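Local coordinates for protein galactose-1-phosphate uridylyltransferase (Pyrobaculum aerophilum str. IM2, PDB 6K9Z) that probably transfers a uridylyl group between UDP-glucose and galactose 1-phosphate, as in type 1 uridylyltransferases, and carries bound zinc, iron and UDP, at residues A[69-74]-A[145-150]; A[188-193]-A[206-211]; A[129-134]-A[244-249]. The protein carries 1 engineered substitution. One frame throughout, in Å; residues are numbered along the deposited sequence.

Contact 1 of 3, residues A[69-74]-A[145-150]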
loop_
_atom_site.group_PDB
_atom_site.type_symbol
_atom_site.label_atom_id
_atom_site.label_comp_id
_atom_site.label_asym_id
_atom_site.label_seq_id
_atom_site.Cartn_x
_atom_site.Cartn_y
_atom_site.Cartn_z
ATOM N N GLU A 69 10.253 -10.417 16.314
ATOM C CA GLU A 69 9.891 -11.788 15.892
ATOM C C GLU A 69 10.413 -12.026 14.484
ATOM O O GLU A 69 10.134 -11.199 13.590
ATOM C CB GLU A 69 8.386 -12.007 15.926
ATOM C CG GLU A 69 7.844 -11.956 17.350
ATOM C CD GLU A 69 6.338 -12.170 17.368
ATOM O OE1 GLU A 69 5.899 -13.346 17.218
ATOM O OE2 GLU A 69 5.611 -11.155 17.414
ATOM N N VAL A 70 11.115 -13.137 14.286
ATOM C CA VAL A 70 11.589 -13.517 12.927
ATOM C C VAL A 70 11.192 -14.979 12.708
ATOM O O VAL A 70 11.267 -15.759 13.671
ATOM C CB VAL A 70 13.100 -13.280 12.756
ATOM C CG1 VAL A 70 13.562 -13.615 11.349
ATOM C CG2 VAL A 70 13.464 -11.846 13.101
ATOM N N ILE A 71 10.736 -15.318 11.507
ATOM C CA ILE A 71 10.331 -16.726 11.233
ATOM C C ILE A 71 11.011 -17.193 9.945
ATOM O O ILE A 71 11.317 -16.348 9.084
ATOM C CB ILE A 71 8.799 -16.870 11.169
ATOM C CG1 ILE A 71 8.195 -16.089 10.004
ATOM C CG2 ILE A 71 8.157 -16.488 12.493
ATOM C CD1 ILE A 71 6.786 -16.510 9.669
ATOM N N PRO A 72 11.222 -18.502 9.824
ATOM C CA PRO A 72 11.876 -19.032 8.633
ATOM C C PRO A 72 11.036 -18.727 7.383
ATOM O O PRO A 72 9.833 -18.826 7.434
ATOM C CB PRO A 72 11.957 -20.544 8.885
ATOM C CG PRO A 72 12.028 -20.644 10.383
ATOM C CD PRO A 72 11.106 -19.539 10.853
ATOM N N ALA A 73 11.722 -18.340 6.312
ATOM C CA ALA A 73 11.131 -18.026 4.986
ATOM C C ALA A 73 10.835 -19.335 4.268
ATOM O O ALA A 73 11.321 -19.597 3.146
ATOM C CB ALA A 73 12.050 -17.145 4.212
ATOM N N ARG A 74 9.985 -20.139 4.895
ATOM C CA ARG A 74 9.646 -21.501 4.434
ATOM C C ARG A 74 8.404 -21.448 3.535
ATOM O O ARG A 74 7.344 -20.986 4.004
ATOM C CB ARG A 74 9.385 -22.401 5.649
ATOM C CG ARG A 74 8.980 -23.827 5.329
ATOM C CD ARG A 74 9.908 -24.508 4.362
ATOM N NE ARG A 74 9.519 -25.895 4.078
ATOM C CZ ARG A 74 9.765 -26.914 4.876
ATOM N NH1 ARG A 74 10.412 -26.717 6.009
ATOM N NH2 ARG A 74 9.367 -28.125 4.552
ATOM N N ILE A 145 3.466 -19.467 -1.807
ATOM C CA ILE A 145 2.978 -20.425 -0.786
ATOM C C ILE A 145 3.750 -20.063 0.482
ATOM O O ILE A 145 4.975 -20.161 0.477
ATOM C CB ILE A 145 3.224 -21.878 -1.253
ATOM C CG1 ILE A 145 2.472 -22.152 -2.563
ATOM C CG2 ILE A 145 2.776 -22.834 -0.188
ATOM C CD1 ILE A 145 2.712 -23.473 -3.205
ATOM N N LEU A 146 3.037 -19.578 1.477
ATOM C CA LEU A 146 3.640 -18.899 2.630
ATOM C C LEU A 146 3.387 -19.636 3.936
ATOM O O LEU A 146 2.333 -20.259 4.123
ATOM C CB LEU A 146 3.033 -17.505 2.731
ATOM C CG LEU A 146 3.241 -16.586 1.525
ATOM C CD1 LEU A 146 2.204 -15.481 1.570
ATOM C CD2 LEU A 146 4.655 -16.073 1.522
ATOM N N PRO A 147 4.271 -19.414 4.921
ATOM C CA PRO A 147 4.085 -19.950 6.262
ATOM C C PRO A 147 3.220 -19.068 7.175
ATOM O O PRO A 147 3.078 -19.454 8.328
ATOM C CB PRO A 147 5.532 -20.002 6.790
ATOM C CG PRO A 147 6.162 -18.783 6.157
ATOM C CD PRO A 147 5.535 -18.665 4.792
ATOM N N VAL A 148 2.749 -17.920 6.669
ATOM C CA VAL A 148 1.980 -16.885 7.405
ATOM C C VAL A 148 0.803 -16.524 6.523
ATOM O O VAL A 148 0.867 -16.694 5.277
ATOM C CB VAL A 148 2.828 -15.632 7.717
ATOM C CG1 VAL A 148 3.865 -15.880 8.783
ATOM C CG2 VAL A 148 3.453 -15.080 6.475
ATOM N N VAL A 149 -0.235 -16.009 7.134
ATOM C CA VAL A 149 -1.384 -15.434 6.402
ATOM C C VAL A 149 -1.037 -13.993 6.066
ATOM O O VAL A 149 -0.596 -13.213 6.922
ATOM C CB VAL A 149 -2.674 -15.510 7.221
ATOM C CG1 VAL A 149 -3.823 -14.838 6.508
ATOM C CG2 VAL A 149 -3.009 -16.944 7.573
ATOM N N PRO A 150 -1.168 -13.596 4.810
ATOM C CA PRO A 150 -0.924 -12.190 4.475
ATOM C C PRO A 150 -1.732 -11.211 5.329
ATOM O O PRO A 150 -2.938 -11.430 5.550
ATOM C CB PRO A 150 -1.385 -12.132 3.035
ATOM C CG PRO A 150 -1.153 -13.528 2.491
ATOM C CD PRO A 150 -1.522 -14.436 3.654
#
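Pro-147 sets its ring against the carbonyl oxygen of Arg-74, and this polar-on-apolar meeting is the heart of the contact. The nearest carbon is Pro-147 CD, 3.0 Å from Arg-74 O, with CG of the same ring 3.3 Å from Arg-74 O. A second carbonyl approaches more loosely, Pro-72 O lying 3.9 Å from Pro-147 CG. The two segments run nearly antiparallel here, yet no hydrogen bond crosses between them; proline has no N-H to offer Arg-74 O. On the 69-74 side the chain folds back on itself in an inverse gamma turn centred on Ala-73, closed by a weak bond from Arg-74 N to Pro-72 O.

The apolar part belongs to Ile-71. Its CG1 branch sits between the backbone N and the carbonyl carbon (chi1 64°), which swings CD1 across to Pro-147 CG at 4.2 Å. Ile-3, on strand 2-5, packs on both Ile-71 and Pro-147 and pairs by backbone with Ile-71. Were Pro-147 replaced by an alanine, the loss of CG and CD would be likely to open a gap beside Ile-71 CD1 and Arg-74 O.

Carbonyl-to-ring and apolar packing, with no hydrogen bond between the segments, therefore set the edge strand 70-71 of the small three-stranded sheet against the chain leaving strand 140-146 of the large one.

Contact 2 of 3, residues A[188-193]-A[206-211]; sequences RNWKAF and IYPKRH. With ZN (zinc ion), chain D.
With CG of Trp-190 beside its backbone N and anti to the carbonyl carbon (chi1 -60°), the indole swings over the paired strand and settles on Pro-208. Phe-193 takes another course: its CG lies between N and the carbonyl carbon (chi1 60°), bringing the ring alongside Tyr-207.

Pro-208 CB points at the six-membered ring of Trp-190 in a CH-pi contact, 3.8 Å from the centroid and over the face, while Pro-208 CD reaches Trp-190 CZ3 at 3.6 Å. Ile-206 adds CG2 near Trp-190 CE3 and CG1 against Ala-192 CB. Helix 220-240 packs on this side, and Glu-222 O there takes the indole N-H. On the other face of the hairpin, Phe-193 CE2 lies 3.6 Å from Tyr-207 CD1; the ring planes are only 15° apart but so far slid that they barely overlap. The Tyr-207 hydroxyl bonds to His-172.

Lys-191 and Tyr-207 form the antiparallel hydrogen-bonded pair, with Tyr-207 N to Lys-191 O at 2.9 Å. Past Pro-208, Lys-209 N donates to Asn-189 O (2.9 Å), which also receives a water that accepts from Arg-210 N. The extended Lys-209 chain lies along 188-191, CD near Arg-188 O and CE against Lys-191 CG, the two side chains crossing at about a right angle; Asn-187 O and Gln-186 OE1 hold its NZ. Arg-210 NH1 reaches Asn-189 OD1 at 2.8 Å by a bent bond, the two planes nearly parallel but offset, NH1 standing above the carbonyl plane; Asn-189 ND2 is taken by Asp-225.

His-211 ND1 binds the zinc ion at 2.1 Å, with Cys-170, Cys-173 and His-264 completing the site. Paired backbone and the Asn-189 bonds are consistent with a well-held turn from the hairpin into His-211.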
loop_
_atom_site.group_PDB
_atom_site.type_symbol
_atom_site.label_atom_id
_atom_site.label_comp_id
_atom_site.label_asym_id
_atom_site.label_seq_id
_atom_site.Cartn_x
_atom_site.Cartn_y
_atom_site.Cartn_z
ATOM N N ARG A 188 -23.728 -17.037 -14.631
ATOM C CA ARG A 188 -24.499 -17.925 -13.733
ATOM C C ARG A 188 -23.757 -18.113 -12.425
ATOM O O ARG A 188 -24.461 -18.469 -11.483
ATOM C CB ARG A 188 -24.737 -19.289 -14.378
ATOM C CG ARG A 188 -25.698 -19.195 -15.545
ATOM C CD ARG A 188 -25.841 -20.490 -16.272
ATOM N NE ARG A 188 -26.891 -20.354 -17.258
ATOM C CZ ARG A 188 -27.491 -21.369 -17.845
ATOM N NH1 ARG A 188 -27.066 -22.590 -17.581
ATOM N NH2 ARG A 188 -28.502 -21.191 -18.691
ATOM N N ASN A 189 -22.426 -17.946 -12.382
ATOM C CA ASN A 189 -21.664 -18.387 -11.181
ATOM C C ASN A 189 -20.917 -17.227 -10.512
ATOM O O ASN A 189 -20.399 -17.472 -9.386
ATOM C CB ASN A 189 -20.746 -19.564 -11.473
ATOM C CG ASN A 189 -21.532 -20.863 -11.550
ATOM O OD1 ASN A 189 -22.153 -21.215 -10.553
ATOM N ND2 ASN A 189 -21.531 -21.579 -12.673
ATOM N N TRP A 190 -20.831 -16.066 -11.153
ATOM C CA TRP A 190 -19.952 -14.942 -10.689
ATOM C C TRP A 190 -20.653 -13.588 -10.827
ATOM O O TRP A 190 -21.490 -13.404 -11.725
ATOM C CB TRP A 190 -18.615 -14.948 -11.405
ATOM C CG TRP A 190 -17.874 -16.223 -11.165
ATOM C CD1 TRP A 190 -18.010 -17.380 -11.877
ATOM C CD2 TRP A 190 -16.911 -16.492 -10.129
ATOM N NE1 TRP A 190 -17.225 -18.357 -11.341
ATOM C CE2 TRP A 190 -16.507 -17.841 -10.297
ATOM C CE3 TRP A 190 -16.223 -15.692 -9.203
ATOM C CZ2 TRP A 190 -15.546 -18.429 -9.474
ATOM C CZ3 TRP A 190 -15.301 -16.286 -8.369
ATOM C CH2 TRP A 190 -14.968 -17.632 -8.512
ATOM N N LYS A 191 -20.376 -12.701 -9.866
ATOM C CA LYS A 191 -20.752 -11.286 -9.943
ATOM C C LYS A 191 -19.457 -10.469 -9.835
ATOM O O LYS A 191 -18.660 -10.707 -8.894
ATOM C CB LYS A 191 -21.618 -10.904 -8.741
ATOM C CG LYS A 191 -23.061 -11.203 -8.851
ATOM C CD LYS A 191 -23.826 -10.181 -7.922
ATOM C CE LYS A 191 -25.299 -10.254 -8.107
ATOM N NZ LYS A 191 -25.993 -9.332 -7.187
ATOM N N ALA A 192 -19.295 -9.512 -10.725
ATOM C CA ALA A 192 -18.210 -8.514 -10.709
ATOM C C ALA A 192 -18.825 -7.131 -10.474
ATOM O O ALA A 192 -19.737 -6.763 -11.208
ATOM C CB ALA A 192 -17.553 -8.567 -12.063
ATOM N N PHE A 193 -18.384 -6.421 -9.454
ATOM C CA PHE A 193 -18.994 -5.138 -9.038
ATOM C C PHE A 193 -17.877 -4.238 -8.535
ATOM O O PHE A 193 -16.836 -4.722 -8.058
ATOM C CB PHE A 193 -20.125 -5.348 -8.019
ATOM C CG PHE A 193 -19.689 -6.024 -6.745
ATOM C CD1 PHE A 193 -19.214 -5.285 -5.680
ATOM C CD2 PHE A 193 -19.717 -7.412 -6.623
ATOM C CE1 PHE A 193 -18.814 -5.902 -4.511
ATOM C CE2 PHE A 193 -19.266 -8.020 -5.459
ATOM C CZ PHE A 193 -18.857 -7.259 -4.393
ATOM N N ILE A 206 -14.564 -9.671 -7.879
ATOM C CA ILE A 206 -15.250 -10.765 -8.599
ATOM C C ILE A 206 -15.489 -11.851 -7.542
ATOM O O ILE A 206 -14.512 -12.511 -7.061
ATOM C CB ILE A 206 -14.480 -11.211 -9.841
ATOM C CG1 ILE A 206 -14.210 -10.004 -10.764
ATOM C CG2 ILE A 206 -15.202 -12.329 -10.586
ATOM C CD1 ILE A 206 -13.467 -10.314 -12.057
ATOM N N TYR A 207 -16.757 -12.122 -7.280
ATOM C CA TYR A 207 -17.163 -13.099 -6.242
ATOM C C TYR A 207 -17.980 -14.218 -6.839
ATOM O O TYR A 207 -18.787 -13.997 -7.749
ATOM C CB TYR A 207 -18.070 -12.489 -5.184
ATOM C CG TYR A 207 -17.389 -11.777 -4.044
ATOM C CD1 TYR A 207 -17.004 -10.443 -4.139
ATOM C CD2 TYR A 207 -17.253 -12.402 -2.823
ATOM C CE1 TYR A 207 -16.447 -9.784 -3.050
ATOM C CE2 TYR A 207 -16.699 -11.767 -1.739
ATOM C CZ TYR A 207 -16.312 -10.446 -1.836
ATOM O OH TYR A 207 -15.773 -9.853 -0.725
ATOM N N PRO A 208 -17.822 -15.439 -6.310
ATOM C CA PRO A 208 -18.725 -16.520 -6.697
ATOM C C PRO A 208 -20.076 -16.298 -6.003
ATOM O O PRO A 208 -20.149 -15.818 -4.850
ATOM C CB PRO A 208 -17.987 -17.769 -6.194
ATOM C CG PRO A 208 -17.265 -17.287 -4.941
ATOM C CD PRO A 208 -16.910 -15.831 -5.231
ATOM N N LYS A 209 -21.147 -16.634 -6.733
ATOM C CA LYS A 209 -22.517 -16.472 -6.210
ATOM C C LYS A 209 -22.758 -17.532 -5.125
ATOM O O LYS A 209 -23.551 -17.261 -4.240
ATOM C CB LYS A 209 -23.507 -16.586 -7.368
ATOM C CG LYS A 209 -23.559 -15.329 -8.228
ATOM C CD LYS A 209 -24.363 -15.504 -9.514
ATOM C CE LYS A 209 -24.656 -14.177 -10.183
ATOM N NZ LYS A 209 -25.678 -14.315 -11.255
ATOM N N ARG A 210 -22.181 -18.718 -5.274
ATOM C CA ARG A 210 -22.204 -19.753 -4.223
ATOM C C ARG A 210 -21.098 -19.435 -3.226
ATOM O O ARG A 210 -20.056 -18.954 -3.657
ATOM C CB ARG A 210 -22.116 -21.160 -4.823
ATOM C CG ARG A 210 -23.465 -21.649 -5.328
ATOM C CD ARG A 210 -23.344 -23.086 -5.800
ATOM N NE ARG A 210 -22.749 -22.972 -7.127
ATOM C CZ ARG A 210 -22.648 -23.947 -8.026
ATOM N NH1 ARG A 210 -22.108 -23.679 -9.205
ATOM N NH2 ARG A 210 -23.077 -25.170 -7.738
ATOM N N HIS A 211 -21.367 -19.647 -1.947
ATOM C CA HIS A 211 -20.318 -19.459 -0.904
ATOM C C HIS A 211 -19.221 -20.483 -1.166
ATOM O O HIS A 211 -19.459 -21.705 -1.008
ATOM C CB HIS A 211 -20.875 -19.594 0.514
ATOM C CG HIS A 211 -19.833 -19.351 1.564
ATOM N ND1 HIS A 211 -19.603 -18.079 2.126
ATOM C CD2 HIS A 211 -18.937 -20.207 2.126
ATOM C CE1 HIS A 211 -18.636 -18.225 3.052
ATOM N NE2 HIS A 211 -18.207 -19.507 3.054
HETATM ZN ZN ZN D . -20.331 -16.184 1.687
HETATM O O HOH W 1 -20.617 -19.786 -7.636
#

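Contact 3 of 3, residues A[129-134]-A[244-249]; sequences GKEIGV and PMPYIM
Ile-132 reaches across to Pro-246 and Ile-248 with two different branches, and its torsions explain how. CG1 lies between the backbone N and the carbonyl carbon (chi1 67°), and with chi2 extended CD1 is carried outward to Ile-248 CG1 at 3.8 Å. That same methyl carbon also comes within 3.4 Å of Tyr-247 O, so it rests partly on backbone. The other branch, CG2, anti to the carbonyl carbon and beside the backbone N, meets Pro-246 CB at 4.2 Å; the proline ring is crossed obliquely.

Pro-246 is shared by three residues. Besides Ile-132, Gly-129 CA packs 4.1 Å from Pro-246 CB, where a beta carbon on Gly-129 would run into that same CB as well as jam against the preceding carbonyl. Glu-131 extends its chain beyond CG toward Pro-246, its OE1 lying 3.9 Å from Pro-246 CG; that oxygen is hydrogen-bonded to the hydroxyl of Tyr-273.

No hydrogen bond spans the two segments. The loop holds its own shape instead, Gly-129 O accepting from both Ile-132 N and Val-134 N, which come from opposite faces of the carbonyl.

The turn follows strand 121-128 and sits at the start of its neighbour 247-252, where the N- and C-terminal family regions meet in one sheet; strand 266-271 lies beyond 247-252, helix 220-240 packs against Tyr-247 and Met-249, and Ile-248 packs on Gly-284 of the second subunit.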
loop_
_atom_site.group_PDB
_atom_site.type_symbol
_atom_site.label_atom_id
_atom_site.label_comp_id
_atom_site.label_asym_id
_atom_site.label_seq_id
_atom_site.Cartn_x
_atom_site.Cartn_y
_atom_site.Cartn_z
ATOM N N GLY A 129 1.639 -4.212 -16.374
ATOM C CA GLY A 129 1.946 -2.868 -16.863
ATOM C C GLY A 129 3.355 -2.428 -16.500
ATOM O O GLY A 129 3.762 -2.497 -15.329
ATOM N N LYS A 130 4.078 -1.914 -17.479
ATOM C CA LYS A 130 5.424 -1.345 -17.224
ATOM C C LYS A 130 5.305 -0.231 -16.150
ATOM O O LYS A 130 6.258 -0.057 -15.336
ATOM C CB LYS A 130 6.005 -0.823 -18.541
ATOM C CG LYS A 130 6.356 -1.937 -19.518
ATOM C CD LYS A 130 6.831 -1.489 -20.902
ATOM C CE LYS A 130 6.896 -2.648 -21.893
ATOM N NZ LYS A 130 7.707 -2.299 -23.088
ATOM N N GLU A 131 4.193 0.507 -16.149
ATOM C CA GLU A 131 4.044 1.702 -15.266
ATOM C C GLU A 131 4.002 1.313 -13.783
ATOM O O GLU A 131 4.232 2.240 -12.994
ATOM C CB GLU A 131 2.809 2.526 -15.640
ATOM C CG GLU A 131 3.025 3.349 -16.865
ATOM C CD GLU A 131 1.758 3.986 -17.395
ATOM O OE1 GLU A 131 0.961 3.245 -17.914
ATOM O OE2 GLU A 131 1.603 5.233 -17.258
ATOM N N ILE A 132 3.770 0.036 -13.434
ATOM C CA ILE A 132 3.748 -0.493 -12.030
ATOM C C ILE A 132 4.860 -1.531 -11.819
ATOM O O ILE A 132 4.801 -2.265 -10.844
ATOM C CB ILE A 132 2.350 -0.964 -11.609
ATOM C CG1 ILE A 132 1.895 -2.191 -12.400
ATOM C CG2 ILE A 132 1.383 0.234 -11.670
ATOM C CD1 ILE A 132 0.911 -3.047 -11.666
ATOM N N GLY A 133 5.882 -1.491 -12.668
ATOM C CA GLY A 133 7.193 -2.123 -12.414
ATOM C C GLY A 133 7.337 -3.454 -13.125
ATOM O O GLY A 133 8.329 -4.121 -12.892
ATOM N N VAL A 134 6.394 -3.830 -13.995
ATOM C CA VAL A 134 6.515 -5.108 -14.744
ATOM C C VAL A 134 7.338 -4.870 -16.012
ATOM O O VAL A 134 6.742 -4.444 -17.042
ATOM C CB VAL A 134 5.163 -5.744 -15.078
ATOM C CG1 VAL A 134 5.379 -7.155 -15.624
ATOM C CG2 VAL A 134 4.281 -5.741 -13.848
ATOM N N PRO A 244 -4.746 0.598 -22.892
ATOM C CA PRO A 244 -4.631 -0.409 -21.840
ATOM C C PRO A 244 -4.197 0.247 -20.530
ATOM O O PRO A 244 -3.418 1.170 -20.522
ATOM C CB PRO A 244 -3.586 -1.399 -22.339
ATOM C CG PRO A 244 -3.644 -1.180 -23.848
ATOM C CD PRO A 244 -3.832 0.313 -24.003
ATOM N N MET A 245 -4.778 -0.253 -19.449
ATOM C CA MET A 245 -4.583 0.245 -18.072
ATOM C C MET A 245 -3.710 -0.753 -17.312
ATOM O O MET A 245 -3.987 -1.961 -17.289
ATOM C CB MET A 245 -5.947 0.303 -17.379
ATOM C CG MET A 245 -5.903 1.009 -16.133
ATOM S SD MET A 245 -7.460 1.014 -15.275
ATOM C CE MET A 245 -8.541 1.859 -16.425
ATOM N N PRO A 246 -2.673 -0.280 -16.614
ATOM C CA PRO A 246 -1.957 -1.151 -15.690
ATOM C C PRO A 246 -2.917 -1.535 -14.574
ATOM O O PRO A 246 -3.782 -0.735 -14.116
ATOM C CB PRO A 246 -0.783 -0.309 -15.183
ATOM C CG PRO A 246 -1.244 1.125 -15.437
ATOM C CD PRO A 246 -2.158 1.091 -16.639
ATOM N N TYR A 247 -2.757 -2.750 -14.070
ATOM C CA TYR A 247 -3.618 -3.191 -12.957
ATOM C C TYR A 247 -2.891 -4.242 -12.121
ATOM O O TYR A 247 -1.865 -4.854 -12.563
ATOM C CB TYR A 247 -4.952 -3.760 -13.452
ATOM C CG TYR A 247 -4.834 -5.044 -14.226
ATOM C CD1 TYR A 247 -4.766 -6.247 -13.562
ATOM C CD2 TYR A 247 -4.770 -5.046 -15.601
ATOM C CE1 TYR A 247 -4.625 -7.448 -14.233
ATOM C CE2 TYR A 247 -4.632 -6.240 -16.298
ATOM C CZ TYR A 247 -4.531 -7.429 -15.607
ATOM O OH TYR A 247 -4.342 -8.611 -16.256
ATOM N N ILE A 248 -3.490 -4.451 -10.951
ATOM C CA ILE A 248 -3.096 -5.451 -9.949
ATOM C C ILE A 248 -4.303 -6.350 -9.777
ATOM O O ILE A 248 -5.412 -5.835 -9.663
ATOM C CB ILE A 248 -2.717 -4.770 -8.649
ATOM C CG1 ILE A 248 -1.432 -3.964 -8.856
ATOM C CG2 ILE A 248 -2.637 -5.771 -7.530
ATOM C CD1 ILE A 248 -1.373 -2.711 -8.054
ATOM N N MET A 249 -4.068 -7.641 -9.740
ATOM C CA MET A 249 -5.131 -8.610 -9.367
ATOM C C MET A 249 -4.642 -9.531 -8.254
ATOM O O MET A 249 -3.490 -9.947 -8.303
ATOM C CB MET A 249 -5.536 -9.449 -10.566
ATOM C CG MET A 249 -6.583 -10.481 -10.189
ATOM S SD MET A 249 -7.410 -11.111 -11.676
ATOM C CE MET A 249 -6.130 -12.230 -12.223
#

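Overall arrangement
All three contacts reach the same nine-stranded antiparallel sheet, the half-barrel of this enzyme. Contact 3 lies where strands from the two family regions adjoin; contact 1 belongs to the N-terminal region, and contact 2 to the C-terminal one, on the opposite side of the chain's centre, about 30 Å from contact 1 between centres. Contact 3 comes nearest to contact 2, about 6 Å between nearest atoms, against about 12 Å to contact 1. A bound UDP lies about 9 Å from the side chain of Leu-146 in contact 1, and the side chain of Ile-132 in contact 3 is about 10 Å from a bound UDP. The side chain of Tyr-207 in contact 2 stands about 5 Å from the iron.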